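Local coordinates for protein 361aa long hypothetical D-aminopeptidase (Pyrococcus horikoshii, PDB 2DRH) that is of uncertain function but probably acts as an aminopeptidase, removing residues from the amino end of peptides, at residues K17-T22 and A188-E193; A69-M74 and Q85-G90; T101-T106 and R147-E152. All coordinates share one frame; numbering follows the deposited sequence.

Contact 1. Residues K17-T22 and A188-E193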
loop_
_atom_site.group_PDB
_atom_site.type_symbol
_atom_site.label_atom_id
_atom_site.label_comp_id
_atom_site.label_asym_id
_atom_site.label_seq_id
_atom_site.Cartn_x
_atom_site.Cartn_y
_atom_site.Cartn_z
ATOM N N LYS A 17 12.363 -13.836 -30.720
ATOM C CA LYS A 17 12.531 -14.988 -31.606
ATOM C C LYS A 17 11.502 -16.098 -31.394
ATOM O O LYS A 17 10.898 -16.582 -32.350
ATOM C CB LYS A 17 13.942 -15.568 -31.447
ATOM C CG LYS A 17 15.050 -14.597 -31.829
ATOM C CD LYS A 17 16.436 -15.192 -31.605
ATOM C CE LYS A 17 16.665 -16.438 -32.452
ATOM N NZ LYS A 17 18.043 -16.991 -32.264
ATOM N N ARG A 18 11.310 -16.505 -30.144
ATOM C CA ARG A 18 10.361 -17.569 -29.829
ATOM C C ARG A 18 8.976 -17.010 -29.482
ATOM O O ARG A 18 7.984 -17.739 -29.479
ATOM C CB ARG A 18 10.888 -18.394 -28.649
ATOM C CG ARG A 18 12.392 -18.667 -28.703
ATOM C CD ARG A 18 12.897 -19.346 -27.431
ATOM N NE ARG A 18 12.622 -20.780 -27.414
ATOM C CZ ARG A 18 13.520 -21.719 -27.695
ATOM N NH1 ARG A 18 14.762 -21.385 -28.013
ATOM N NH2 ARG A 18 13.176 -22.997 -27.659
ATOM N N ASN A 19 8.916 -15.712 -29.212
ATOM C CA ASN A 19 7.675 -15.053 -28.817
ATOM C C ASN A 19 7.142 -15.760 -27.572
ATOM O O ASN A 19 5.974 -16.150 -27.496
ATOM C CB ASN A 19 6.636 -15.081 -29.945
ATOM C CG ASN A 19 5.437 -14.180 -29.651
ATOM O OD1 ASN A 19 5.575 -13.143 -28.993
ATOM N ND2 ASN A 19 4.263 -14.564 -30.146
ATOM N N LYS A 20 8.038 -15.933 -26.604
ATOM C CA LYS A 20 7.732 -16.573 -25.330
ATOM C C LYS A 20 8.564 -15.877 -24.262
ATOM O O LYS A 20 9.574 -15.235 -24.569
ATOM C CB LYS A 20 8.094 -18.057 -25.362
ATOM C CG LYS A 20 7.207 -18.935 -26.233
ATOM C CD LYS A 20 7.779 -20.349 -26.283
ATOM C CE LYS A 20 6.918 -21.303 -27.102
ATOM N NZ LYS A 20 5.706 -21.765 -26.355
ATOM N N ILE A 21 8.145 -16.010 -23.009
ATOM C CA ILE A 21 8.860 -15.383 -21.904
ATOM C C ILE A 21 10.341 -15.791 -21.860
ATOM O O ILE A 21 11.183 -15.038 -21.373
ATOM C CB ILE A 21 8.194 -15.724 -20.553
ATOM C CG1 ILE A 21 8.807 -14.870 -19.446
ATOM C CG2 ILE A 21 8.348 -17.214 -20.250
ATOM C CD1 ILE A 21 8.114 -15.018 -18.097
ATOM N N THR A 22 10.651 -16.977 -22.377
ATOM C CA THR A 22 12.026 -17.478 -22.390
ATOM C C THR A 22 12.924 -16.758 -23.397
ATOM O O THR A 22 14.094 -17.113 -23.556
ATOM C CB THR A 22 12.075 -18.983 -22.681
ATOM O OG1 THR A 22 11.284 -19.270 -23.839
ATOM C CG2 THR A 22 11.545 -19.771 -21.497
ATOM N N ALA A 188 4.174 -14.728 -24.615
ATOM C CA ALA A 188 4.574 -13.859 -25.711
ATOM C C ALA A 188 5.667 -12.931 -25.217
ATOM O O ALA A 188 5.854 -12.777 -24.013
ATOM C CB ALA A 188 3.375 -13.046 -26.212
ATOM N N SER A 189 6.389 -12.317 -26.147
ATOM C CA SER A 189 7.460 -11.402 -25.784
ATOM C C SER A 189 7.502 -10.246 -26.764
ATOM O O SER A 189 6.938 -10.321 -27.855
ATOM C CB SER A 189 8.812 -12.122 -25.794
ATOM O OG SER A 189 9.180 -12.477 -27.112
ATOM N N ARG A 190 8.170 -9.171 -26.362
ATOM C CA ARG A 190 8.305 -7.987 -27.199
ATOM C C ARG A 190 9.704 -7.428 -27.035
ATOM O O ARG A 190 10.296 -7.526 -25.961
ATOM C CB ARG A 190 7.282 -6.920 -26.794
ATOM C CG ARG A 190 5.856 -7.239 -27.200
ATOM C CD ARG A 190 5.722 -7.331 -28.716
ATOM N NE ARG A 190 4.331 -7.477 -29.138
ATOM C CZ ARG A 190 3.637 -8.610 -29.088
ATOM N NH1 ARG A 190 4.196 -9.726 -28.635
ATOM N NH2 ARG A 190 2.375 -8.624 -29.499
ATOM N N ILE A 191 10.228 -6.847 -28.110
ATOM C CA ILE A 191 11.558 -6.249 -28.104
ATOM C C ILE A 191 11.382 -4.742 -28.167
ATOM O O ILE A 191 10.521 -4.255 -28.895
ATOM C CB ILE A 191 12.374 -6.698 -29.336
ATOM C CG1 ILE A 191 12.561 -8.215 -29.312
ATOM C CG2 ILE A 191 13.719 -5.986 -29.365
ATOM C CD1 ILE A 191 13.319 -8.720 -28.106
ATOM N N VAL A 192 12.183 -4.004 -27.406
ATOM C CA VAL A 192 12.096 -2.543 -27.411
ATOM C C VAL A 192 13.491 -1.928 -27.354
ATOM O O VAL A 192 14.383 -2.445 -26.672
ATOM C CB VAL A 192 11.266 -2.005 -26.201
ATOM C CG1 VAL A 192 9.966 -2.795 -26.066
ATOM C CG2 VAL A 192 12.076 -2.090 -24.915
ATOM N N GLU A 193 13.687 -0.826 -28.070
ATOM C CA GLU A 193 14.987 -0.172 -28.051
ATOM C C GLU A 193 14.907 1.118 -27.256
ATOM O O GLU A 193 14.093 1.991 -27.552
ATOM C CB GLU A 193 15.488 0.118 -29.473
ATOM C CG GLU A 193 16.887 0.724 -29.483
ATOM C CD GLU A 193 17.510 0.785 -30.867
ATOM O OE1 GLU A 193 17.842 -0.283 -31.429
ATOM O OE2 GLU A 193 17.668 1.905 -31.391
#
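Asn19 reaches the strand 188-193 with its amide oxygen, and the one hydrogen bond across the contact is the result: Ser189 N donates to Asn19 OD1 over 3.1 Å, nearly straight at 169°, from above the plane of the amide. With CG anti to the backbone N (chi1 -169°), the amide swings out over the strand. Asparagine suits the place twice, since it readily takes the positive phi found here and its ND2 can donate to Glu321. A weaker polar touch runs between backbones, a CA-H...O contact of 3.2 Å from Ala188 CA to Asn19 O.

Strand 184-193 pairs antiparallel with 198-207 through Ala188 and Arg190, so Ser189 N faces the other edge, where the loop 17-22 lies across it. This fits the layered alpha-beta-beta-alpha fold known for the DmpA family.

Van der Waals contacts fill in the rest. Ala188 CB, small enough to leave room, lies 3.5 Å from Asn19 OD1, and Ser189 CB sits 3.4 Å from Lys20 O. Ser189 OG bonds instead to Asp23, whose OD2 also takes Lys20 N.

Charge adds a third layer. Arg190 NH1 bonds Ser189 O at 2.9 Å, keeping its guanidinium near Asn19 OD1, which probably eases the closeness of OD1 and Ser189 O, two acceptors; Arg190 also forms salt bridges with Glu317 and Glu321.

Contact 2. Residues A69-M74 and Q85-G90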
loop_
_atom_site.group_PDB
_atom_site.type_symbol
_atom_site.label_atom_id
_atom_site.label_comp_id
_atom_site.label_asym_id
_atom_site.label_seq_id
_atom_site.Cartn_x
_atom_site.Cartn_y
_atom_site.Cartn_z
ATOM N N ALA A 69 12.767 -7.836 -7.988
ATOM C CA ALA A 69 11.411 -8.089 -8.469
ATOM C C ALA A 69 10.347 -7.175 -7.879
ATOM O O ALA A 69 10.577 -6.506 -6.875
ATOM C CB ALA A 69 11.044 -9.536 -8.196
ATOM N N GLY A 70 9.180 -7.169 -8.525
ATOM C CA GLY A 70 8.061 -6.359 -8.088
ATOM C C GLY A 70 6.761 -7.105 -8.323
ATOM O O GLY A 70 6.755 -8.155 -8.968
ATOM N N ALA A 71 5.652 -6.577 -7.809
ATOM C CA ALA A 71 4.364 -7.237 -7.992
ATOM C C ALA A 71 3.190 -6.311 -7.703
ATOM O O ALA A 71 3.320 -5.342 -6.958
ATOM C CB ALA A 71 4.284 -8.462 -7.113
ATOM N N PHE A 72 2.049 -6.619 -8.308
ATOM C CA PHE A 72 0.843 -5.834 -8.123
ATOM C C PHE A 72 -0.398 -6.714 -8.021
ATOM O O PHE A 72 -0.635 -7.583 -8.863
ATOM C CB PHE A 72 0.650 -4.859 -9.282
ATOM C CG PHE A 72 -0.672 -4.135 -9.246
ATOM C CD1 PHE A 72 -0.976 -3.260 -8.201
ATOM C CD2 PHE A 72 -1.617 -4.332 -10.254
ATOM C CE1 PHE A 72 -2.195 -2.595 -8.165
ATOM C CE2 PHE A 72 -2.842 -3.670 -10.227
ATOM C CZ PHE A 72 -3.130 -2.804 -9.185
ATOM N N VAL A 73 -1.185 -6.490 -6.980
ATOM C CA VAL A 73 -2.413 -7.246 -6.812
ATOM C C VAL A 73 -3.530 -6.364 -7.345
ATOM O O VAL A 73 -3.823 -5.326 -6.755
ATOM C CB VAL A 73 -2.692 -7.558 -5.332
ATOM C CG1 VAL A 73 -3.995 -8.360 -5.204
ATOM C CG2 VAL A 73 -1.530 -8.349 -4.740
ATOM N N MET A 74 -4.117 -6.743 -8.482
ATOM C CA MET A 74 -5.218 -5.968 -9.044
ATOM C C MET A 74 -6.464 -6.309 -8.214
ATOM O O MET A 74 -7.201 -5.426 -7.785
ATOM C CB MET A 74 -5.449 -6.325 -10.514
ATOM C CG MET A 74 -6.699 -5.676 -11.116
ATOM S SD MET A 74 -6.695 -3.868 -11.070
ATOM C CE MET A 74 -7.862 -3.515 -12.349
ATOM N N GLN A 85 7.422 -10.724 1.320
ATOM C CA GLN A 85 8.865 -10.517 1.346
ATOM C C GLN A 85 9.343 -9.984 0.001
ATOM O O GLN A 85 10.320 -9.249 -0.062
ATOM C CB GLN A 85 9.611 -11.815 1.698
ATOM C CG GLN A 85 11.122 -11.604 1.940
ATOM C CD GLN A 85 11.781 -12.774 2.648
ATOM O OE1 GLN A 85 11.302 -13.232 3.692
ATOM N NE2 GLN A 85 12.893 -13.263 2.088
ATOM N N LEU A 86 8.659 -10.353 -1.076
ATOM C CA LEU A 86 9.047 -9.866 -2.390
ATOM C C LEU A 86 9.005 -8.334 -2.341
ATOM O O LEU A 86 9.958 -7.645 -2.763
ATOM C CB LEU A 86 8.091 -10.407 -3.465
ATOM C CG LEU A 86 8.507 -10.198 -4.929
ATOM C CD1 LEU A 86 7.798 -11.200 -5.816
ATOM C CD2 LEU A 86 8.198 -8.769 -5.370
ATOM N N TRP A 87 7.911 -7.807 -1.791
ATOM C CA TRP A 87 7.738 -6.365 -1.672
ATOM C C TRP A 87 8.707 -5.705 -0.696
ATOM O O TRP A 87 9.222 -4.614 -0.964
ATOM C CB TRP A 87 6.306 -6.018 -1.246
ATOM C CG TRP A 87 5.291 -6.142 -2.349
ATOM C CD1 TRP A 87 5.431 -5.729 -3.642
ATOM C CD2 TRP A 87 3.950 -6.642 -2.230
ATOM N NE1 TRP A 87 4.262 -5.937 -4.337
ATOM C CE2 TRP A 87 3.337 -6.496 -3.494
ATOM C CE3 TRP A 87 3.207 -7.196 -1.179
ATOM C CZ2 TRP A 87 2.012 -6.883 -3.735
ATOM C CZ3 TRP A 87 1.887 -7.582 -1.421
ATOM C CH2 TRP A 87 1.308 -7.422 -2.686
ATOM N N GLU A 88 8.948 -6.360 0.437
ATOM C CA GLU A 88 9.832 -5.810 1.457
ATOM C C GLU A 88 11.302 -5.758 1.031
ATOM O O GLU A 88 11.967 -4.731 1.207
ATOM C CB GLU A 88 9.718 -6.624 2.749
ATOM C CG GLU A 88 10.474 -6.008 3.931
ATOM C CD GLU A 88 9.776 -4.780 4.502
ATOM O OE1 GLU A 88 8.604 -4.915 4.927
ATOM O OE2 GLU A 88 10.397 -3.687 4.538
ATOM N N LEU A 89 11.802 -6.861 0.478
ATOM C CA LEU A 89 13.204 -6.941 0.063
ATOM C C LEU A 89 13.428 -6.628 -1.404
ATOM O O LEU A 89 14.557 -6.375 -1.817
ATOM C CB LEU A 89 13.765 -8.334 0.359
ATOM C CG LEU A 89 13.803 -8.801 1.811
ATOM C CD1 LEU A 89 14.360 -10.213 1.870
ATOM C CD2 LEU A 89 14.676 -7.868 2.636
ATOM N N GLY A 90 12.353 -6.654 -2.185
ATOM C CA GLY A 90 12.447 -6.371 -3.604
ATOM C C GLY A 90 13.072 -7.493 -4.407
ATOM O O GLY A 90 13.560 -7.270 -5.517
#
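Trp87 reaches from helix 85-89 to strand 69-73, which pass each other with their axes 7.7 Å apart and a signed crossing angle of -127°. From CB, the indole is set by a first torsion that leaves CG anti to the carbonyl carbon and beside the backbone N (chi1 -76°), carrying the ring out from the helix toward the strand. CD1 comes first, 3.9 Å from Ala71 O. NE1 follows and does the polar work: it donates to Ala71 O over 2.8 Å with an N-H...O angle of 164°, the oxygen lying in the ring plane while the nitrogen stands above the plane of the carbonyl. Farther along the same edge CZ2 passes Ala71 O, and at the far corner CH2 meets Val73 CG2 at 3.6 Å. A phenylalanine here would probably leave Ala71 O without its N-H donor and draw the ring back from Val73.

One residue earlier on the helix, Leu86 fills the corner with its CD2, 3.6 Å from Gly70 CA and 4.1 Å from Ala69 CB; the short side chains of Ala69 and Ala71 let the leucine come this close to the strand. Gly90, with the positive phi that favours glycine, ends the helix and turns its O to accept Ala69 N at 2.7 Å, beginning the antiparallel pairing of strands 65-73 and 91-92. Strand 278-285 pairs with Gly70 and Phe72 on the other edge, so on this edge the side chains of Asn256 and Trp87 serve Ala71 N and Ala71 O, and apolar contacts of Leu86 and the indole make up the rest.

Contact 3. Residues T101-T106 and R147-E152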
loop_
_atom_site.group_PDB
_atom_site.type_symbol
_atom_site.label_atom_id
_atom_site.label_comp_id
_atom_site.label_asym_id
_atom_site.label_seq_id
_atom_site.Cartn_x
_atom_site.Cartn_y
_atom_site.Cartn_z
ATOM N N THR A 101 -5.621 -23.501 -6.613
ATOM C CA THR A 101 -5.832 -22.880 -5.311
ATOM C C THR A 101 -5.581 -23.759 -4.093
ATOM O O THR A 101 -4.852 -23.361 -3.183
ATOM C CB THR A 101 -7.258 -22.314 -5.192
ATOM O OG1 THR A 101 -7.565 -21.560 -6.369
ATOM C CG2 THR A 101 -7.370 -21.390 -3.962
ATOM N N LEU A 102 -6.178 -24.947 -4.067
ATOM C CA LEU A 102 -6.029 -25.832 -2.919
ATOM C C LEU A 102 -4.735 -26.630 -2.846
ATOM O O LEU A 102 -4.507 -27.336 -1.867
ATOM C CB LEU A 102 -7.229 -26.775 -2.831
ATOM C CG LEU A 102 -8.456 -26.283 -2.044
ATOM C CD1 LEU A 102 -8.717 -24.822 -2.304
ATOM C CD2 LEU A 102 -9.662 -27.123 -2.428
ATOM N N SER A 103 -3.885 -26.522 -3.865
ATOM C CA SER A 103 -2.604 -27.240 -3.861
ATOM C C SER A 103 -1.427 -26.351 -3.449
ATOM O O SER A 103 -0.275 -26.797 -3.473
ATOM C CB SER A 103 -2.303 -27.826 -5.245
ATOM O OG SER A 103 -3.189 -28.878 -5.590
ATOM N N ILE A 104 -1.694 -25.104 -3.061
ATOM C CA ILE A 104 -0.599 -24.211 -2.691
ATOM C C ILE A 104 0.249 -24.754 -1.544
ATOM O O ILE A 104 1.467 -24.545 -1.511
ATOM C CB ILE A 104 -1.091 -22.790 -2.316
ATOM C CG1 ILE A 104 -2.023 -22.846 -1.107
ATOM C CG2 ILE A 104 -1.768 -22.145 -3.522
ATOM C CD1 ILE A 104 -2.289 -21.483 -0.489
ATOM N N GLY A 105 -0.390 -25.449 -0.609
ATOM C CA GLY A 105 0.347 -26.011 0.504
ATOM C C GLY A 105 1.288 -27.088 -0.002
ATOM O O GLY A 105 2.454 -27.158 0.400
ATOM N N THR A 106 0.780 -27.929 -0.900
ATOM C CA THR A 106 1.581 -29.005 -1.466
ATOM C C THR A 106 2.738 -28.410 -2.267
ATOM O O THR A 106 3.862 -28.901 -2.211
ATOM C CB THR A 106 0.747 -29.885 -2.413
ATOM O OG1 THR A 106 -0.445 -30.316 -1.744
ATOM C CG2 THR A 106 1.555 -31.103 -2.851
ATOM N N ARG A 147 -6.855 -32.477 -4.101
ATOM C CA ARG A 147 -5.426 -32.156 -4.025
ATOM C C ARG A 147 -4.593 -33.239 -4.698
ATOM O O ARG A 147 -3.852 -33.973 -4.045
ATOM C CB ARG A 147 -4.994 -31.988 -2.565
ATOM C CG ARG A 147 -5.601 -30.756 -1.899
ATOM C CD ARG A 147 -6.149 -31.068 -0.511
ATOM N NE ARG A 147 -5.275 -30.584 0.548
ATOM C CZ ARG A 147 -5.502 -30.760 1.844
ATOM N NH1 ARG A 147 -6.581 -31.419 2.259
ATOM N NH2 ARG A 147 -4.652 -30.262 2.727
ATOM N N HIS A 148 -4.711 -33.327 -6.016
ATOM C CA HIS A 148 -3.998 -34.349 -6.770
ATOM C C HIS A 148 -2.548 -33.994 -7.072
ATOM O O HIS A 148 -1.744 -34.866 -7.402
ATOM C CB HIS A 148 -4.791 -34.659 -8.042
ATOM C CG HIS A 148 -6.183 -35.125 -7.756
ATOM N ND1 HIS A 148 -6.448 -36.313 -7.106
ATOM C CD2 HIS A 148 -7.381 -34.519 -7.933
ATOM C CE1 HIS A 148 -7.746 -36.415 -6.892
ATOM N NE2 HIS A 148 -8.335 -35.340 -7.382
ATOM N N VAL A 149 -2.209 -32.716 -6.947
ATOM C CA VAL A 149 -0.834 -32.292 -7.169
ATOM C C VAL A 149 0.001 -32.903 -6.053
ATOM O O VAL A 149 -0.382 -32.837 -4.885
ATOM C CB VAL A 149 -0.685 -30.765 -7.075
ATOM C CG1 VAL A 149 0.789 -30.400 -7.014
ATOM C CG2 VAL A 149 -1.354 -30.099 -8.263
ATOM N N LYS A 150 1.132 -33.505 -6.406
ATOM C CA LYS A 150 2.004 -34.098 -5.403
ATOM C C LYS A 150 3.289 -33.288 -5.307
ATOM O O LYS A 150 3.713 -32.663 -6.283
ATOM C CB LYS A 150 2.334 -35.552 -5.750
ATOM C CG LYS A 150 1.128 -36.479 -5.776
ATOM C CD LYS A 150 1.548 -37.942 -5.885
ATOM C CE LYS A 150 1.991 -38.511 -4.534
ATOM N NZ LYS A 150 3.074 -37.717 -3.869
ATOM N N ARG A 151 3.903 -33.299 -4.130
ATOM C CA ARG A 151 5.133 -32.564 -3.925
ATOM C C ARG A 151 6.194 -32.882 -4.978
ATOM O O ARG A 151 6.880 -31.978 -5.446
ATOM C CB ARG A 151 5.673 -32.822 -2.511
ATOM C CG ARG A 151 5.880 -34.281 -2.140
ATOM C CD ARG A 151 6.001 -34.423 -0.629
ATOM N NE ARG A 151 7.038 -33.553 -0.078
ATOM C CZ ARG A 151 7.080 -33.151 1.189
ATOM N NH1 ARG A 151 6.136 -33.541 2.044
ATOM N NH2 ARG A 151 8.062 -32.359 1.603
ATOM N N GLU A 152 6.315 -34.150 -5.372
ATOM C CA GLU A 152 7.312 -34.536 -6.376
ATOM C C GLU A 152 7.043 -33.841 -7.702
ATOM O O GLU A 152 7.968 -33.608 -8.487
ATOM C CB GLU A 152 7.314 -36.046 -6.644
ATOM C CG GLU A 152 7.252 -36.944 -5.438
ATOM C CD GLU A 152 5.828 -37.197 -4.992
ATOM O OE1 GLU A 152 5.213 -36.285 -4.410
ATOM O OE2 GLU A 152 5.317 -38.310 -5.241
#
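Arg147 brings the main flat group of the contact, and its guanidinium comes to Leu102 O obliquely, neither stacking on it nor bonding to it: the NE to Leu102 O distance is 4.1 Å. The aliphatic part touches more closely, Arg147 CG lying 3.6 Å from Leu102 O. Bends at chi2 and chi3 carry the charged end past this carbonyl to the second subunit, where NH1 and NH2 form salt bridges with Asp113 and Glu109 of that chain. The other guanidinium, of Arg151, leads away from 101-106 to Asp113 of its own chain. Asp113 is thus shared by two arginines across the interface, which probably offsets their like charges.

Between the two arginines there is no hydrogen bond across the contact, only van der Waals contact, in part with polar atoms. Val149 points its CG2 at Ser103, 3.5 Å from OG, and its CB is 3.8 Å from Ser103 CB; a serine is short enough to let the branched valine close in, while Val149 also rests on strands 48-56 and 96-100. Thr106 contributes its methyl. With CG2 anti to the backbone N, that methyl sits over the chain entering helix 151-160, 3.3 Å from Val149 O and 3.5 Å from Arg151 N. OG1, on the other branch, is left to bond Glu109 of the second subunit, a division of labour that threonine's two unlike branches make possible.

Strand 96-100, helix 104-118 and the parallel neighbouring strand 132-136 form a beta-alpha-beta crossover, and the contact packs the start of its helix against the turn leading into helix 151-160, at an interface between subunits.

How the contacts relate
Contacts 1 and 2 are buried and belong to the same large mixed sheet, one on strand 184-193 and the other on strand 65-73, with centres about 23 Å apart. Contact 3 is only partly buried and lies beside the smaller four-stranded sheet, across the chain's centre from contact 1, their centres about 31 Å apart. The chemistry follows the place. Contact 1, which no other subunit touches, is polar, built on an amide and charges paired within the chain. Contact 2 combines two hydrogen bonds to backbone groups with apolar packing, partly aromatic. Contact 3 has no hydrogen bond between its segments and sends its charges partly to the second subunit, which contact 2 also touches.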